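Local coordinates for peptidoglycan synthetase penicillin-binding protein 3 (Bifidobacterium adolescentis, PDB 4YE5) that probably binds penicillin and, as in other class B penicillin-binding proteins, is thought to cross-link peptidoglycan strands as a transpeptidase, at residues P56-A61 and S113-V118; K308-N313 and N330-L335; G157-G162 and A171-M176. All coordinates share one frame; numbering follows the deposited sequence.

Contact 1: P56-A61 and S113-V118; sequences PEQAQA and SGQYVV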
loop_
_atom_site.group_PDB
_atom_site.type_symbol
_atom_site.label_atom_id
_atom_site.label_comp_id
_atom_site.label_asym_id
_atom_site.label_seq_id
_atom_site.Cartn_x
_atom_site.Cartn_y
_atom_site.Cartn_z
ATOM N N PRO A 56 42.844 -5.597 12.357
ATOM C CA PRO A 56 44.238 -5.294 12.710
ATOM C C PRO A 56 45.021 -6.491 13.243
ATOM O O PRO A 56 46.140 -6.734 12.804
ATOM C CB PRO A 56 44.101 -4.201 13.771
ATOM C CG PRO A 56 42.784 -3.529 13.430
ATOM C CD PRO A 56 41.892 -4.659 12.990
ATOM N N GLU A 57 44.439 -7.261 14.150
ATOM C CA GLU A 57 45.215 -8.351 14.737
ATOM C C GLU A 57 45.462 -9.497 13.744
ATOM O O GLU A 57 46.520 -10.113 13.773
ATOM C CB GLU A 57 44.601 -8.848 16.054
ATOM C CG GLU A 57 43.374 -9.711 15.927
ATOM C CD GLU A 57 43.050 -10.439 17.226
ATOM O OE1 GLU A 57 42.376 -11.490 17.172
ATOM O OE2 GLU A 57 43.481 -9.962 18.300
ATOM N N GLN A 58 44.494 -9.765 12.859
ATOM C CA GLN A 58 44.727 -10.722 11.780
ATOM C C GLN A 58 45.729 -10.188 10.769
ATOM O O GLN A 58 46.519 -10.954 10.233
ATOM C CB GLN A 58 43.433 -11.108 11.058
ATOM C CG GLN A 58 42.423 -11.851 11.914
ATOM C CD GLN A 58 43.034 -12.998 12.681
ATOM O OE1 GLN A 58 43.840 -13.759 12.149
ATOM N NE2 GLN A 58 42.653 -13.130 13.951
ATOM N N ALA A 59 45.689 -8.883 10.492
ATOM C CA ALA A 59 46.681 -8.285 9.592
ATOM C C ALA A 59 48.089 -8.440 10.165
ATOM O O ALA A 59 49.046 -8.740 9.441
ATOM C CB ALA A 59 46.370 -6.813 9.338
ATOM N N GLN A 60 48.209 -8.259 11.477
ATOM C CA GLN A 60 49.523 -8.327 12.133
ATOM C C GLN A 60 50.088 -9.732 12.096
ATOM O O GLN A 60 51.293 -9.902 12.022
ATOM C CB GLN A 60 49.427 -7.802 13.580
ATOM C CG GLN A 60 49.122 -6.308 13.637
ATOM C CD GLN A 60 48.533 -5.857 14.959
ATOM O OE1 GLN A 60 48.871 -6.385 16.024
ATOM N NE2 GLN A 60 47.640 -4.873 14.898
ATOM N N ALA A 61 49.212 -10.738 12.121
ATOM C CA ALA A 61 49.631 -12.141 12.001
ATOM C C ALA A 61 49.937 -12.560 10.554
ATOM O O ALA A 61 50.460 -13.651 10.317
ATOM C CB ALA A 61 48.538 -13.065 12.601
ATOM N N SER A 113 45.046 -2.000 18.047
ATOM C CA SER A 113 44.582 -3.188 18.740
ATOM C C SER A 113 43.139 -3.468 18.358
ATOM O O SER A 113 42.408 -2.570 17.942
ATOM C CB SER A 113 44.697 -3.000 20.257
ATOM O OG SER A 113 43.757 -2.035 20.708
ATOM N N GLY A 114 42.719 -4.715 18.504
ATOM C CA GLY A 114 41.344 -5.063 18.200
ATOM C C GLY A 114 41.206 -5.808 16.887
ATOM O O GLY A 114 42.190 -6.095 16.205
ATOM N N GLN A 115 39.966 -6.106 16.526
ATOM C CA GLN A 115 39.682 -6.916 15.357
ATOM C C GLN A 115 38.937 -6.120 14.309
ATOM O O GLN A 115 38.394 -6.689 13.368
ATOM C CB GLN A 115 38.853 -8.134 15.760
ATOM C CG GLN A 115 39.545 -9.028 16.773
ATOM C CD GLN A 115 39.147 -10.480 16.624
ATOM O OE1 GLN A 115 39.879 -11.280 16.038
ATOM N NE2 GLN A 115 37.974 -10.828 17.144
ATOM N N TYR A 116 38.911 -4.800 14.467
ATOM C CA TYR A 116 38.068 -3.963 13.621
ATOM C C TYR A 116 38.646 -2.567 13.383
ATOM O O TYR A 116 39.064 -1.888 14.322
ATOM C CB TYR A 116 36.686 -3.842 14.253
ATOM C CG TYR A 116 35.719 -2.990 13.466
ATOM C CD1 TYR A 116 35.637 -1.615 13.675
ATOM C CD2 TYR A 116 34.882 -3.559 12.530
ATOM C CE1 TYR A 116 34.749 -0.834 12.961
ATOM C CE2 TYR A 116 33.981 -2.782 11.806
ATOM C CZ TYR A 116 33.927 -1.423 12.027
ATOM O OH TYR A 116 33.040 -0.656 11.311
ATOM N N VAL A 117 38.663 -2.145 12.120
ATOM C CA VAL A 117 39.050 -0.779 11.755
ATOM C C VAL A 117 38.490 -0.452 10.368
ATOM O O VAL A 117 38.550 -1.276 9.462
ATOM C CB VAL A 117 40.598 -0.541 11.835
ATOM C CG1 VAL A 117 41.359 -1.273 10.721
ATOM C CG2 VAL A 117 40.921 0.948 11.789
ATOM N N VAL A 118 37.899 0.729 10.212
ATOM C CA VAL A 118 37.461 1.169 8.892
ATOM C C VAL A 118 38.675 1.610 8.096
ATOM O O VAL A 118 39.490 2.391 8.589
ATOM C CB VAL A 118 36.463 2.345 8.956
ATOM C CG1 VAL A 118 36.158 2.844 7.547
ATOM C CG2 VAL A 118 35.199 1.918 9.652
#
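P56 and E57, in the first turn of helix 56-61, dock on G114-V117 in a surface contact far from the centre of the elongated chain. Its backbone link is a single hydrogen bond: E57 N donates to G114 O at 3.3 Å, with a bent N-H...O angle of 141°, although the donor lies almost straight ahead of the carbonyl. P56 packs beside that bond. Its CD comes 3.3 Å from Y116 N, while CG meets CG1 of V117 at 3.8 Å, the two side chains crossing at a slant. The V117 torsion (chi1 71°) sets CG1 between its own backbone N and carbonyl carbon. The arrangement joins a helix to the edge strand of a small antiparallel sheet, for helix 56-61 follows strand 50-54, which is flanked by strands 117-123 and 140-144; V117 shares backbone hydrogen bonds with G54. On the outer side, E57 leans across Q115: E57 OE1 lies 3.8 Å from Q115 CG, with the carboxylate and amide planes turned 66° apart. One turn along the helix, Q60 NE2 reaches the carbonyls of L110 and I112, tying the same helix to the chain just before S113.

Contact 2: K308-N313 and N330-L335; sequences KFTVPN and NEHWTL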
loop_
_atom_site.group_PDB
_atom_site.type_symbol
_atom_site.label_atom_id
_atom_site.label_comp_id
_atom_site.label_asym_id
_atom_site.label_seq_id
_atom_site.Cartn_x
_atom_site.Cartn_y
_atom_site.Cartn_z
ATOM N N LYS A 308 -43.209 0.603 -3.975
ATOM C CA LYS A 308 -43.616 1.973 -3.694
ATOM C C LYS A 308 -43.812 2.202 -2.203
ATOM O O LYS A 308 -44.474 1.416 -1.524
ATOM C CB LYS A 308 -44.921 2.296 -4.421
ATOM C CG LYS A 308 -44.863 2.157 -5.936
ATOM C CD LYS A 308 -46.242 2.433 -6.544
ATOM C CE LYS A 308 -46.204 2.396 -8.062
ATOM N NZ LYS A 308 -45.748 1.074 -8.587
ATOM N N PHE A 309 -43.248 3.295 -1.703
ATOM C CA PHE A 309 -43.400 3.654 -0.301
ATOM C C PHE A 309 -43.926 5.080 -0.146
ATOM O O PHE A 309 -43.706 5.944 -1.005
ATOM C CB PHE A 309 -42.058 3.532 0.444
ATOM C CG PHE A 309 -41.477 2.133 0.457
ATOM C CD1 PHE A 309 -40.691 1.681 -0.598
ATOM C CD2 PHE A 309 -41.693 1.283 1.540
ATOM C CE1 PHE A 309 -40.141 0.396 -0.582
ATOM C CE2 PHE A 309 -41.141 -0.001 1.570
ATOM C CZ PHE A 309 -40.362 -0.443 0.506
ATOM N N THR A 310 -44.623 5.309 0.962
ATOM C CA THR A 310 -44.908 6.656 1.431
ATOM C C THR A 310 -43.976 6.936 2.594
ATOM O O THR A 310 -44.046 6.282 3.633
ATOM C CB THR A 310 -46.366 6.791 1.904
ATOM O OG1 THR A 310 -47.241 6.473 0.816
ATOM C CG2 THR A 310 -46.645 8.217 2.379
ATOM N N VAL A 311 -43.090 7.901 2.416
ATOM C CA VAL A 311 -42.010 8.108 3.367
ATOM C C VAL A 311 -42.173 9.464 4.032
ATOM O O VAL A 311 -41.911 10.490 3.415
ATOM C CB VAL A 311 -40.622 8.020 2.661
ATOM C CG1 VAL A 311 -39.497 7.986 3.679
ATOM C CG2 VAL A 311 -40.559 6.787 1.780
ATOM N N PRO A 312 -42.626 9.469 5.294
ATOM C CA PRO A 312 -42.821 10.706 6.059
ATOM C C PRO A 312 -41.463 11.208 6.505
ATOM O O PRO A 312 -40.482 10.487 6.307
ATOM C CB PRO A 312 -43.657 10.243 7.257
ATOM C CG PRO A 312 -43.240 8.832 7.470
ATOM C CD PRO A 312 -42.900 8.267 6.100
ATOM N N ASN A 313 -41.357 12.400 7.080
ATOM C CA ASN A 313 -40.005 12.850 7.414
ATOM C C ASN A 313 -39.504 12.338 8.760
ATOM O O ASN A 313 -38.346 12.511 9.103
ATOM C CB ASN A 313 -39.826 14.366 7.275
ATOM C CG ASN A 313 -40.127 15.111 8.551
ATOM O OD1 ASN A 313 -39.267 15.793 9.093
ATOM N ND2 ASN A 313 -41.351 14.982 9.041
ATOM N N ASN A 330 -44.746 13.786 3.278
ATOM C CA ASN A 330 -44.953 12.376 2.965
ATOM C C ASN A 330 -44.627 12.071 1.499
ATOM O O ASN A 330 -45.483 12.197 0.626
ATOM C CB ASN A 330 -46.388 11.967 3.285
ATOM C CG ASN A 330 -46.668 11.943 4.771
ATOM O OD1 ASN A 330 -45.807 12.285 5.583
ATOM N ND2 ASN A 330 -47.881 11.546 5.138
ATOM N N GLU A 331 -43.391 11.652 1.239
ATOM C CA GLU A 331 -42.904 11.505 -0.128
ATOM C C GLU A 331 -43.268 10.167 -0.758
ATOM O O GLU A 331 -43.308 9.138 -0.076
ATOM C CB GLU A 331 -41.386 11.698 -0.168
ATOM C CG GLU A 331 -40.920 13.079 0.248
ATOM C CD GLU A 331 -41.010 14.104 -0.870
ATOM O OE1 GLU A 331 -40.301 15.129 -0.776
ATOM O OE2 GLU A 331 -41.779 13.894 -1.836
ATOM N N HIS A 332 -43.521 10.202 -2.067
ATOM C CA HIS A 332 -43.883 9.024 -2.848
ATOM C C HIS A 332 -42.645 8.490 -3.560
ATOM O O HIS A 332 -42.440 8.751 -4.747
ATOM C CB HIS A 332 -44.944 9.374 -3.891
ATOM C CG HIS A 332 -46.310 9.607 -3.321
ATOM N ND1 HIS A 332 -47.423 9.802 -4.110
ATOM C CD2 HIS A 332 -46.745 9.676 -2.038
ATOM C CE1 HIS A 332 -48.482 9.982 -3.344
ATOM N NE2 HIS A 332 -48.097 9.912 -2.080
ATOM N N TRP A 333 -41.824 7.746 -2.830
ATOM C CA TRP A 333 -40.573 7.219 -3.360
ATOM C C TRP A 333 -40.632 5.710 -3.535
ATOM O O TRP A 333 -41.259 5.014 -2.735
ATOM C CB TRP A 333 -39.422 7.567 -2.421
ATOM C CG TRP A 333 -39.087 9.043 -2.378
ATOM C CD1 TRP A 333 -39.288 9.958 -3.368
ATOM C CD2 TRP A 333 -38.494 9.763 -1.283
ATOM N NE1 TRP A 333 -38.856 11.203 -2.961
ATOM C CE2 TRP A 333 -38.368 11.109 -1.686
ATOM C CE3 TRP A 333 -38.056 9.394 -0.006
ATOM C CZ2 TRP A 333 -37.828 12.098 -0.853
ATOM C CZ3 TRP A 333 -37.512 10.381 0.824
ATOM C CH2 TRP A 333 -37.402 11.713 0.388
ATOM N N THR A 334 -39.981 5.208 -4.579
ATOM C CA THR A 334 -39.747 3.774 -4.690
ATOM C C THR A 334 -38.547 3.393 -3.836
ATOM O O THR A 334 -37.896 4.258 -3.251
ATOM C CB THR A 334 -39.436 3.370 -6.119
ATOM O OG1 THR A 334 -38.235 4.033 -6.534
ATOM C CG2 THR A 334 -40.624 3.725 -7.052
ATOM N N LEU A 335 -38.244 2.099 -3.760
ATOM C CA LEU A 335 -37.081 1.676 -2.991
ATOM C C LEU A 335 -35.810 2.303 -3.574
ATOM O O LEU A 335 -34.945 2.756 -2.830
ATOM C CB LEU A 335 -36.952 0.153 -2.963
ATOM C CG LEU A 335 -35.894 -0.383 -1.991
ATOM C CD1 LEU A 335 -36.269 -0.022 -0.562
ATOM C CD2 LEU A 335 -35.739 -1.889 -2.146
#
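F309 N to W333 O and V311 N to E331 O, both 2.8 Å, are the shortest hydrogen bonds between strands 308-311 and 331-334. The second is nearly straight (164°) and lies in the plane of the E331 carbonyl. The return bond from E331 N to V311 O is 2.9 Å long, but its donor stands 49° above the carbonyl plane. W333 N to F309 O, at 3.2 Å, is weak. The result is a two-stranded antiparallel ribbon in which F309-W333 and V311-E331 are hydrogen-bonded pairs and K308-T334 and T310-H332 are non-hydrogen-bonded ones. The C-terminal tail joins it through backbone bonds of H332 with W566 and T334 with V564, a bond from W566 NE1 to F309 O, and stacking of the W566 and H332 rings. On the face bearing F309, V311 and W333, V311 meets the benzo part of the indole at roughly a right angle: with CG1 anti to the backbone N (chi1 -170°), CG2 as well as CB adjoins W333 CE3, CB at 3.9 Å. The CB of E331 sits over the centre of the same ring system. F309 presents its edge to the W333 carbonyl, and its CE1 lies 3.9 Å from CD1 of L335, the two side chains running alongside; helices 335-340 and 344-350 pack against this face. T334 caps helix 335-340, with OG1 bonded to G337 N and also to P563 O. On the face bearing T310, its CG2 touches N330 CB at 3.9 Å, and N330 OD1 rests 3.4 Å from CB of P312.

Contact 3: G157-G162 and A171-M176; sequences GSLLGG and AGIEQM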
loop_
_atom_site.group_PDB
_atom_site.type_symbol
_atom_site.label_atom_id
_atom_site.label_comp_id
_atom_site.label_asym_id
_atom_site.label_seq_id
_atom_site.Cartn_x
_atom_site.Cartn_y
_atom_site.Cartn_z
ATOM N N GLY A 157 4.713 8.571 -0.540
ATOM C CA GLY A 157 5.848 8.435 0.369
ATOM C C GLY A 157 5.582 7.541 1.568
ATOM O O GLY A 157 6.398 6.687 1.906
ATOM N N SER A 158 4.430 7.706 2.205
ATOM C CA SER A 158 4.166 6.943 3.419
ATOM C C SER A 158 3.662 5.554 3.074
ATOM O O SER A 158 3.743 4.620 3.904
ATOM C CB SER A 158 3.151 7.666 4.314
ATOM O OG SER A 158 1.932 7.854 3.605
ATOM N N LEU A 159 3.147 5.393 1.856
ATOM C CA LEU A 159 2.774 4.052 1.392
ATOM C C LEU A 159 4.023 3.198 1.113
ATOM O O LEU A 159 4.033 2.003 1.376
ATOM C CB LEU A 159 1.909 4.124 0.121
ATOM C CG LEU A 159 1.371 2.800 -0.423
ATOM C CD1 LEU A 159 0.527 2.074 0.612
ATOM C CD2 LEU A 159 0.574 3.021 -1.708
ATOM N N LEU A 160 5.040 3.804 0.517
ATOM C CA LEU A 160 6.311 3.116 0.295
ATOM C C LEU A 160 6.977 2.843 1.639
ATOM O O LEU A 160 7.487 1.761 1.878
ATOM C CB LEU A 160 7.236 3.969 -0.583
ATOM C CG LEU A 160 6.841 3.918 -2.068
ATOM C CD1 LEU A 160 7.663 4.888 -2.901
ATOM C CD2 LEU A 160 6.998 2.500 -2.593
ATOM N N GLY A 161 6.946 3.834 2.528
ATOM C CA GLY A 161 7.497 3.680 3.858
ATOM C C GLY A 161 8.974 4.041 3.894
ATOM O O GLY A 161 9.359 5.154 3.494
ATOM N N GLY A 162 9.804 3.099 4.351
ATOM C CA GLY A 162 11.236 3.348 4.466
ATOM C C GLY A 162 11.971 2.192 5.130
ATOM O O GLY A 162 11.343 1.246 5.628
ATOM N N ALA A 171 8.444 0.454 7.632
ATOM C CA ALA A 171 7.121 1.038 7.394
ATOM C C ALA A 171 6.699 0.732 5.975
ATOM O O ALA A 171 7.549 0.427 5.142
ATOM C CB ALA A 171 7.143 2.559 7.617
ATOM N N GLY A 172 5.391 0.825 5.710
ATOM C CA GLY A 172 4.863 0.760 4.361
ATOM C C GLY A 172 5.186 -0.532 3.640
ATOM O O GLY A 172 5.323 -1.584 4.251
ATOM N N ILE A 173 5.269 -0.446 2.320
ATOM C CA ILE A 173 5.558 -1.604 1.486
ATOM C C ILE A 173 6.944 -2.227 1.799
ATOM O O ILE A 173 7.113 -3.449 1.740
ATOM C CB ILE A 173 5.440 -1.193 0.008
ATOM C CG1 ILE A 173 3.960 -0.877 -0.293
ATOM C CG2 ILE A 173 5.936 -2.313 -0.907
ATOM C CD1 ILE A 173 3.754 -0.220 -1.591
ATOM N N GLU A 174 7.903 -1.389 2.180
ATOM C CA GLU A 174 9.247 -1.882 2.560
ATOM C C GLU A 174 9.135 -2.914 3.669
ATOM O O GLU A 174 9.822 -3.930 3.670
ATOM C CB GLU A 174 10.142 -0.718 3.026
ATOM C CG GLU A 174 10.468 0.303 1.937
ATOM C CD GLU A 174 11.636 -0.117 1.045
ATOM O OE1 GLU A 174 12.002 -1.316 1.028
ATOM O OE2 GLU A 174 12.199 0.761 0.355
ATOM N N GLN A 175 8.237 -2.658 4.613
ATOM C CA GLN A 175 8.053 -3.562 5.731
ATOM C C GLN A 175 7.235 -4.775 5.308
ATOM O O GLN A 175 7.601 -5.913 5.583
ATOM C CB GLN A 175 7.347 -2.835 6.879
ATOM C CG GLN A 175 6.851 -3.769 7.992
ATOM C CD GLN A 175 6.181 -3.001 9.121
ATOM O OE1 GLN A 175 6.331 -1.785 9.226
ATOM N NE2 GLN A 175 5.422 -3.705 9.955
HETATM N N MSE A 176 6.117 -4.534 4.634
HETATM C CA MSE A 176 5.246 -5.639 4.239
HETATM C C MSE A 176 5.948 -6.658 3.351
HETATM O O MSE A 176 5.726 -7.856 3.478
HETATM C CB MSE A 176 4.040 -5.111 3.475
HETATM C CG MSE A 176 3.074 -6.193 3.116
HETATM SE SE MSE A 176 1.501 -5.374 2.331
HETATM C CE MSE A 176 2.180 -5.280 0.560
#
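I173 N donates to L159 O at 2.9 Å (N-H...O angle 153°), the shorter of two hydrogen bonds that join the end of helix 157-160 to the start of helix 172-176. E174 N makes the other, reaching L160 O at 3.2 Å along a straighter path (168°). The motif is a helix, a short beta hairpin and a second helix: strands 162-163 and 169-171 carry the chain out and back, so that the last carbonyls of one helix meet the first N-H groups of the next. Glycines make the close approach possible. G161 and G172 bring their CA atoms to 4.0 Å, and both have positive phi, while the CA of G161 points a C-H at A171 O over 3.5 Å. Alongside, I173 extends CG1 to 3.3 Å from L159 O, and its terminal CD1 meets L159 CG at 4.0 Å, the side chains slanting across each other. Strand 35-36 lies next to this apolar patch through I35. The acid of E174 is buried and amply satisfied, with OE2 held by R148 and the Y150 hydroxyl and OE1 by R32, which would probably favour its ionised form. E174 CB lies 3.5 Å from G162 O. With CG beside its own backbone N (chi1 -65°), the E174 chain bends at chi2, and CG lies 3.3 Å from L160 O.

In the fold
Along the chain the order is contact 1, contact 3, contact 2, each closing before the next opens. Contacts 1 and 3 both belong to the dimerisation domain, yet their centres are 39 Å apart; contact 2, in the transpeptidase domain, is 49 Å from contact 3 and 88 Å from contact 1, each measured between centres. Contacts 1 and 2 sit on opposite sides of the chain's centre, with the centre of contact 3 about 7 Å from it. G161 of contact 3 shares backbone hydrogen bonds with G267, so contact 3 touches the transpeptidase part of the chain. Such an elongated build is consistent with an N-terminal module that holds the transpeptidase domain away from the membrane.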